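Local coordinates for protein transcriptional regulator AefR (Pseudomonas syringae pv. tomato, PDB 3CDL) that probably binds cis-regulatory DNA through an N-terminal helix-turn-helix domain and regulates transcription as a dimeric member of the TetR family, at residues E55-M60 / P117-V122; I19-D24 / A36-V41; E88-K93 / A161-F166. One frame throughout, in Å; residues are numbered along the deposited sequence.

Contact 1. Residues E55-M60 / P117-V122; sequences ELFAEM and PERAQV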
# COMPACT_ATOMS: atom_id res chain seq x y z
N GLU B 55 -7.77 -6.27 22.53
CA GLU B 55 -8.92 -7.09 22.15
C GLU B 55 -9.81 -6.35 21.14
O GLU B 55 -10.52 -6.98 20.35
CB GLU B 55 -9.73 -7.51 23.38
CG GLU B 55 -10.18 -8.98 23.39
CD GLU B 55 -11.69 -9.19 23.13
OE1 GLU B 55 -12.30 -8.42 22.35
OE2 GLU B 55 -12.28 -10.14 23.70
N LEU B 56 -9.75 -5.03 21.16
CA LEU B 56 -10.53 -4.20 20.25
C LEU B 56 -9.81 -4.08 18.91
O LEU B 56 -10.43 -4.21 17.83
CB LEU B 56 -10.78 -2.83 20.88
CG LEU B 56 -11.31 -1.65 20.05
CD1 LEU B 56 -12.72 -1.91 19.46
CD2 LEU B 56 -11.29 -0.42 20.92
N PHE B 57 -8.50 -3.83 18.98
CA PHE B 57 -7.64 -3.87 17.81
C PHE B 57 -7.70 -5.23 17.11
O PHE B 57 -7.69 -5.30 15.88
CB PHE B 57 -6.19 -3.53 18.17
CG PHE B 57 -5.28 -3.48 16.97
CD1 PHE B 57 -5.26 -2.36 16.15
CD2 PHE B 57 -4.46 -4.55 16.67
CE1 PHE B 57 -4.46 -2.30 15.07
CE2 PHE B 57 -3.64 -4.51 15.57
CZ PHE B 57 -3.64 -3.38 14.76
N ALA B 58 -7.75 -6.31 17.91
CA ALA B 58 -7.85 -7.67 17.38
C ALA B 58 -9.08 -7.82 16.50
O ALA B 58 -9.02 -8.46 15.46
CB ALA B 58 -7.89 -8.69 18.51
N GLU B 59 -10.19 -7.21 16.93
CA GLU B 59 -11.47 -7.32 16.25
C GLU B 59 -11.47 -6.54 14.95
O GLU B 59 -11.93 -7.03 13.93
CB GLU B 59 -12.59 -6.81 17.15
CG GLU B 59 -13.82 -7.72 17.21
CD GLU B 59 -14.61 -7.76 15.92
OE1 GLU B 59 -15.68 -7.14 15.84
OE2 GLU B 59 -14.15 -8.44 14.98
N MSE B 60 -10.95 -5.32 15.01
CA MSE B 60 -10.76 -4.49 13.82
C MSE B 60 -9.90 -5.14 12.75
O MSE B 60 -10.20 -5.04 11.56
CB MSE B 60 -10.12 -3.17 14.23
CG MSE B 60 -11.10 -2.09 14.54
SE MSE B 60 -10.26 -0.58 15.42
CE MSE B 60 -8.59 -0.39 14.46
N PRO B 117 5.78 -1.69 15.95
CA PRO B 117 6.37 -3.01 15.80
C PRO B 117 5.49 -4.15 16.33
O PRO B 117 5.24 -5.10 15.61
CB PRO B 117 7.67 -2.90 16.60
CG PRO B 117 8.02 -1.45 16.55
CD PRO B 117 6.71 -0.74 16.60
N GLU B 118 5.04 -4.06 17.58
CA GLU B 118 4.18 -5.07 18.23
C GLU B 118 2.87 -5.31 17.50
O GLU B 118 2.33 -6.40 17.50
CB GLU B 118 3.84 -4.62 19.65
CG GLU B 118 2.66 -5.34 20.33
CD GLU B 118 2.70 -5.21 21.85
OE1 GLU B 118 1.70 -4.71 22.43
OE2 GLU B 118 3.72 -5.60 22.47
N ARG B 119 2.36 -4.25 16.90
CA ARG B 119 1.11 -4.30 16.21
C ARG B 119 1.39 -4.87 14.81
O ARG B 119 0.54 -5.55 14.22
CB ARG B 119 0.56 -2.89 16.14
CG ARG B 119 -0.93 -2.73 16.32
CD ARG B 119 -1.42 -2.59 17.76
NE ARG B 119 -0.83 -1.50 18.55
CZ ARG B 119 -0.75 -0.23 18.17
NH1 ARG B 119 -1.21 0.12 16.99
NH2 ARG B 119 -0.20 0.68 18.96
N ALA B 120 2.59 -4.60 14.28
CA ALA B 120 3.01 -5.18 13.01
C ALA B 120 3.11 -6.70 13.12
O ALA B 120 2.66 -7.42 12.25
CB ALA B 120 4.33 -4.61 12.56
N GLN B 121 3.66 -7.19 14.22
CA GLN B 121 3.80 -8.62 14.42
C GLN B 121 2.48 -9.37 14.69
O GLN B 121 2.44 -10.59 14.57
CB GLN B 121 4.85 -8.93 15.49
CG GLN B 121 4.38 -8.84 16.92
CD GLN B 121 5.51 -9.12 17.90
OE1 GLN B 121 5.34 -8.99 19.12
NE2 GLN B 121 6.67 -9.48 17.38
N VAL B 122 1.42 -8.66 15.05
CA VAL B 122 0.11 -9.30 15.15
C VAL B 122 -0.58 -9.31 13.79
O VAL B 122 -1.34 -10.22 13.48
CB VAL B 122 -0.80 -8.73 16.30
CG1 VAL B 122 -0.17 -9.00 17.67
CG2 VAL B 122 -1.04 -7.27 16.13
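Phe57 meets Arg119 and Val122 where helix 53-64 faces helix 117-125. In the TetR fold this is a junction between the N-terminal helix-turn-helix region and the C-terminal helical domain. Helix 53-64 follows the predicted DNA-binding motif and carries Phe57 out toward its partner helix. The phenyl CG lies anti to the backbone N, chi1 -177°, and this sends the ring across the gap between the two backbones. The gap is wide: the nearest CA atoms, those of Phe57 and Arg119, are 8.9 Å apart. The phenyl ring and the arginine chain bridge it together.

The close side of the contact is the ring face. The aliphatic part of Arg119 lies over it. Arg119 CD sits 3.7 Å from the centroid of the Phe57 ring and 12° off the ring normal, a CH-pi contact over the face. The arginine chain bends at chi2 and chi3, and its guanidinium ends well above the ring. Arg119 CZ is 5.4 Å from the Phe57 centroid, with the two planes 69° apart. Any cation-pi attraction is weak at best. Phe57 is buried, and its side chain also touches Thr113 of helix 100-114. Arg119 reaches Ala112 of that helix, and Phe27 and Glu28 in a loop.

The looser side is the ring edge. Val122 lies one turn further along helix 117-125 and is exposed to solvent. It adds a small apolar touch and buries much less of itself here than the arginine does. No hydrogen bond joins the two segments, so hydrophobic packing and the CH-pi contact carry this part of the junction. At the ring edge, near the plane of the ring, Val122 CG2 stands 3.8 Å from Phe57 CE2.

Contact 2. Residues I19-D24 / A36-V41; sequences IAEFGD and AARAEV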
# COMPACT_ATOMS: atom_id res chain seq x y z
N ILE B 19 -13.04 3.72 15.75
CA ILE B 19 -12.49 4.10 14.47
C ILE B 19 -12.32 5.61 14.41
O ILE B 19 -11.23 6.13 14.12
CB ILE B 19 -13.38 3.58 13.33
CG1 ILE B 19 -13.31 2.05 13.30
CG2 ILE B 19 -13.02 4.23 11.98
CD1 ILE B 19 -14.08 1.42 12.18
N ALA B 20 -13.41 6.30 14.74
CA ALA B 20 -13.48 7.75 14.77
C ALA B 20 -12.44 8.33 15.71
O ALA B 20 -11.64 9.17 15.30
CB ALA B 20 -14.86 8.17 15.21
N GLU B 21 -12.42 7.85 16.95
CA GLU B 21 -11.46 8.34 17.94
C GLU B 21 -10.02 8.02 17.56
O GLU B 21 -9.17 8.90 17.68
CB GLU B 21 -11.77 7.83 19.35
CG GLU B 21 -12.94 8.52 20.08
CD GLU B 21 -12.73 10.02 20.38
OE1 GLU B 21 -13.75 10.75 20.50
OE2 GLU B 21 -11.57 10.47 20.50
N PHE B 22 -9.74 6.79 17.11
CA PHE B 22 -8.38 6.43 16.70
C PHE B 22 -7.99 7.23 15.46
O PHE B 22 -6.81 7.46 15.19
CB PHE B 22 -8.24 4.94 16.36
CG PHE B 22 -8.47 4.01 17.51
CD1 PHE B 22 -9.05 2.77 17.30
CD2 PHE B 22 -8.10 4.36 18.80
CE1 PHE B 22 -9.28 1.89 18.37
CE2 PHE B 22 -8.32 3.48 19.88
CZ PHE B 22 -8.91 2.25 19.66
N GLY B 23 -9.00 7.63 14.69
CA GLY B 23 -8.76 8.47 13.54
C GLY B 23 -8.46 9.88 14.01
O GLY B 23 -7.70 10.60 13.37
N ASP B 24 -9.06 10.27 15.12
CA ASP B 24 -8.94 11.65 15.60
C ASP B 24 -7.67 11.83 16.40
O ASP B 24 -6.80 12.62 16.02
CB ASP B 24 -10.17 12.05 16.43
CG ASP B 24 -11.45 12.12 15.59
OD1 ASP B 24 -11.36 11.90 14.36
OD2 ASP B 24 -12.54 12.39 16.17
N ALA B 36 -15.86 5.51 25.06
CA ALA B 36 -17.17 5.40 25.73
C ALA B 36 -17.97 6.71 25.70
O ALA B 36 -19.19 6.70 25.49
CB ALA B 36 -17.00 4.90 27.15
N ALA B 37 -17.25 7.82 25.89
CA ALA B 37 -17.78 9.17 25.78
C ALA B 37 -18.45 9.44 24.44
O ALA B 37 -19.41 10.22 24.37
CB ALA B 37 -16.68 10.17 25.99
N ARG B 38 -17.95 8.82 23.37
CA ARG B 38 -18.48 9.08 22.04
C ARG B 38 -19.31 7.93 21.47
O ARG B 38 -20.07 8.12 20.53
CB ARG B 38 -17.38 9.55 21.07
CG ARG B 38 -17.09 8.66 19.87
CD ARG B 38 -16.11 9.33 18.94
NE ARG B 38 -16.76 10.00 17.81
CZ ARG B 38 -16.13 10.73 16.90
NH1 ARG B 38 -14.81 10.92 16.98
NH2 ARG B 38 -16.80 11.27 15.89
N ALA B 39 -19.17 6.74 22.04
CA ALA B 39 -20.12 5.68 21.77
C ALA B 39 -21.43 6.08 22.44
O ALA B 39 -22.48 5.51 22.14
CB ALA B 39 -19.63 4.35 22.29
N GLU B 40 -21.33 7.09 23.32
CA GLU B 40 -22.39 7.52 24.26
C GLU B 40 -22.84 6.35 25.15
O GLU B 40 -24.03 6.11 25.36
CB GLU B 40 -23.54 8.25 23.54
CG GLU B 40 -23.08 9.56 22.87
CD GLU B 40 -24.30 10.41 22.38
OE1 GLU B 40 -24.37 10.66 21.10
OE2 GLU B 40 -25.18 10.84 23.26
N VAL B 41 -21.84 5.67 25.71
CA VAL B 41 -22.02 4.42 26.46
C VAL B 41 -21.25 4.50 27.80
O VAL B 41 -20.44 5.43 28.01
CB VAL B 41 -21.58 3.22 25.57
CG1 VAL B 41 -20.09 2.98 25.67
CG2 VAL B 41 -22.36 1.97 25.90
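Arg38 NH1 donates to Asp24 OD2 at 2.8 Å, the short limb of a salt-bridge network. The bond is bent, with an N-H...O angle of 135°. The acceptor lies close to the guanidinium plane, but the nitrogen meets OD2 from above the carboxylate plane. The second acid, Glu21, makes only a long ion pair, its OE1 3.7 Å from Arg38 NH1. Glu21 crosses the aliphatic chain at a slant, its OE1 3.2 Å from Arg38 CD. The arginine chain bends at chi3, -98°, which turns the guanidinium across helix 9-24. There Ala20 CB covers one guanidinium face, 3.3 Å from Arg38 CZ. The methyl and the Asp24 bond probably limit how the group can turn. The two negative charges probably favour the charged arginine.

Glu21 is buried and touches Thr30, while Asp24 and Arg38 are exposed. Arg38 also packs on Ala17, one turn earlier on helix 9-24. The network ties the first helix of the domain to helix 32-39, the first helix of the predicted helix-turn-helix motif, within the three-helix DNA-binding domain of TetR-family regulators.

Contact 3. Residues E88-K93 / A161-F166; sequences ELLWGK and ALLKSF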
# COMPACT_ATOMS: atom_id res chain seq x y z
N GLU B 88 -16.72 -12.14 -11.84
CA GLU B 88 -17.53 -12.17 -10.63
C GLU B 88 -16.74 -12.09 -9.31
O GLU B 88 -17.19 -11.46 -8.35
CB GLU B 88 -18.30 -13.48 -10.62
CG GLU B 88 -19.77 -13.34 -10.44
CD GLU B 88 -20.48 -14.67 -10.65
OE1 GLU B 88 -21.34 -14.77 -11.56
OE2 GLU B 88 -20.15 -15.64 -9.93
N LEU B 89 -15.58 -12.74 -9.25
CA LEU B 89 -14.74 -12.68 -8.06
C LEU B 89 -14.23 -11.26 -7.90
O LEU B 89 -14.28 -10.66 -6.83
CB LEU B 89 -13.53 -13.63 -8.18
CG LEU B 89 -13.63 -15.09 -7.70
CD1 LEU B 89 -14.17 -16.00 -8.79
CD2 LEU B 89 -12.26 -15.61 -7.21
N LEU B 90 -13.70 -10.73 -9.00
CA LEU B 90 -13.09 -9.42 -9.01
C LEU B 90 -14.11 -8.35 -8.62
O LEU B 90 -13.78 -7.40 -7.91
CB LEU B 90 -12.49 -9.15 -10.38
CG LEU B 90 -11.02 -9.52 -10.65
CD1 LEU B 90 -10.30 -10.18 -9.48
CD2 LEU B 90 -10.85 -10.29 -11.98
N TRP B 91 -15.35 -8.51 -9.07
CA TRP B 91 -16.39 -7.58 -8.66
C TRP B 91 -16.71 -7.64 -7.18
O TRP B 91 -16.83 -6.59 -6.54
CB TRP B 91 -17.65 -7.70 -9.52
CG TRP B 91 -17.60 -6.79 -10.72
CD1 TRP B 91 -17.55 -7.18 -12.02
CD2 TRP B 91 -17.54 -5.35 -10.73
NE1 TRP B 91 -17.51 -6.08 -12.85
CE2 TRP B 91 -17.50 -4.94 -12.08
CE3 TRP B 91 -17.54 -4.36 -9.73
CZ2 TRP B 91 -17.45 -3.60 -12.47
CZ3 TRP B 91 -17.49 -3.02 -10.12
CH2 TRP B 91 -17.44 -2.66 -11.48
N GLY B 92 -16.85 -8.84 -6.63
CA GLY B 92 -16.96 -9.02 -5.17
C GLY B 92 -15.91 -8.23 -4.39
O GLY B 92 -16.25 -7.39 -3.54
N LYS B 93 -14.64 -8.47 -4.67
CA LYS B 93 -13.57 -7.72 -4.03
C LYS B 93 -13.62 -6.21 -4.30
O LYS B 93 -13.26 -5.43 -3.44
CB LYS B 93 -12.20 -8.27 -4.41
CG LYS B 93 -11.01 -7.73 -3.59
CD LYS B 93 -11.21 -7.88 -2.07
CE LYS B 93 -9.92 -8.00 -1.27
NZ LYS B 93 -8.79 -7.04 -1.65
N ALA B 161 -3.32 -6.87 -6.12
CA ALA B 161 -2.55 -5.68 -6.49
C ALA B 161 -3.14 -4.92 -7.67
O ALA B 161 -3.11 -3.70 -7.71
CB ALA B 161 -1.09 -6.07 -6.83
N LEU B 162 -3.64 -5.64 -8.65
CA LEU B 162 -4.21 -4.99 -9.83
C LEU B 162 -5.46 -4.17 -9.51
O LEU B 162 -5.76 -3.26 -10.24
CB LEU B 162 -4.47 -6.02 -10.94
CG LEU B 162 -3.42 -6.23 -12.07
CD1 LEU B 162 -2.22 -5.27 -12.04
CD2 LEU B 162 -2.98 -7.71 -12.26
N LEU B 163 -6.13 -4.48 -8.39
CA LEU B 163 -7.34 -3.77 -7.90
C LEU B 163 -7.01 -2.76 -6.80
O LEU B 163 -7.44 -1.62 -6.84
CB LEU B 163 -8.35 -4.78 -7.34
CG LEU B 163 -9.48 -5.36 -8.23
CD1 LEU B 163 -8.99 -5.89 -9.54
CD2 LEU B 163 -10.31 -6.44 -7.48
N LYS B 164 -6.24 -3.20 -5.82
CA LYS B 164 -5.90 -2.41 -4.66
C LYS B 164 -5.11 -1.18 -5.06
O LYS B 164 -5.20 -0.18 -4.40
CB LYS B 164 -5.09 -3.26 -3.68
CG LYS B 164 -5.91 -4.03 -2.62
CD LYS B 164 -5.42 -5.49 -2.43
CE LYS B 164 -5.04 -5.79 -0.99
NZ LYS B 164 -3.83 -4.98 -0.66
N SER B 165 -4.37 -1.24 -6.15
CA SER B 165 -3.46 -0.14 -6.54
C SER B 165 -4.24 1.08 -7.01
O SER B 165 -3.71 2.19 -7.04
CB SER B 165 -2.46 -0.61 -7.60
OG SER B 165 -3.11 -1.00 -8.80
N PHE B 166 -5.51 0.85 -7.34
CA PHE B 166 -6.46 1.90 -7.74
C PHE B 166 -7.54 2.14 -6.69
O PHE B 166 -7.98 3.27 -6.48
CB PHE B 166 -7.17 1.54 -9.07
CG PHE B 166 -6.23 1.42 -10.24
CD1 PHE B 166 -5.66 2.57 -10.82
CD2 PHE B 166 -5.89 0.16 -10.75
CE1 PHE B 166 -4.79 2.46 -11.89
CE2 PHE B 166 -5.02 0.04 -11.82
CZ PHE B 166 -4.47 1.19 -12.39
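Two helices of the C-terminal domain, 82-97 and 152-167, pack side by side through Leu90, Lys93, Leu163 and Lys164. Their segments run in roughly the same direction, with a crossing angle of -31°. The axes are 11.0 Å apart, and Leu163 makes the largest share of the contact. Its CD2 methyl meets three groups of helix 82-97. Leu163 CD2 lies 3.6 Å from the backbone Leu90 O. Leu163 CD2 is also 4.0 Å from Lys93 CB, and 4.2 Å from Leu90 CD1. The methyl therefore rests between two residues one turn apart, touching backbone as well as side chains.

This is the all-helical C-terminal half, which in TetR-type regulators usually binds ligand and forms the dimer. Helix 152-167 has a second role here. Its Leu162, Ser165 and Phe166 pack on the second subunit, where Phe166 stacks on Phe154 of that chain. Leu163 turns instead to helix 82-97 of its own chain. On the other helix, Leu90 and Lys93 also touch Phe134 of helix 133-143, and Leu90 reaches Val188 of helix 181-199.

The lysines form the polar border of the contact. Lys93 has CG anti to the backbone N, chi1 -169°, and bends at chi2 and chi4, which brings its amine across to the other helix. There Lys93 NZ comes 3.8 Å from Lys164 CD, an aliphatic carbon. The two amines, Lys93 NZ and Lys164 NZ, remain 5.5 Å apart. Both residues are partly exposed, and solvent could soften the repulsion between these like charges. No hydrogen bond crosses between the segments. Within 161-166, Ser165 OG donates to Ala161 O at 2.9 Å, in the carbonyl plane. Ser165 N gives its own bond to that same oxygen.

In the fold
Contact 2 comes first along the chain and closes before the other two open. Contacts 1 and 3 alternate in sequence. Contact 2 lies wholly within the N-terminal helix-turn-helix region. Contact 1 joins that region to the C-terminal helical domain, and contact 3 lies wholly in the latter. Contacts 1 and 2 have centres 18 Å apart and touch, as Phe22 of helix 9-24 packs on Leu56 and Met60 of helix 53-64. Contact 3 is remote, with its centre 25 Å from that of contact 1 and 31 Å from that of contact 2. Helices 53-64 and 82-97 are consecutive. The chain thus leads from the probable DNA-binding end to the dimer-forming domain.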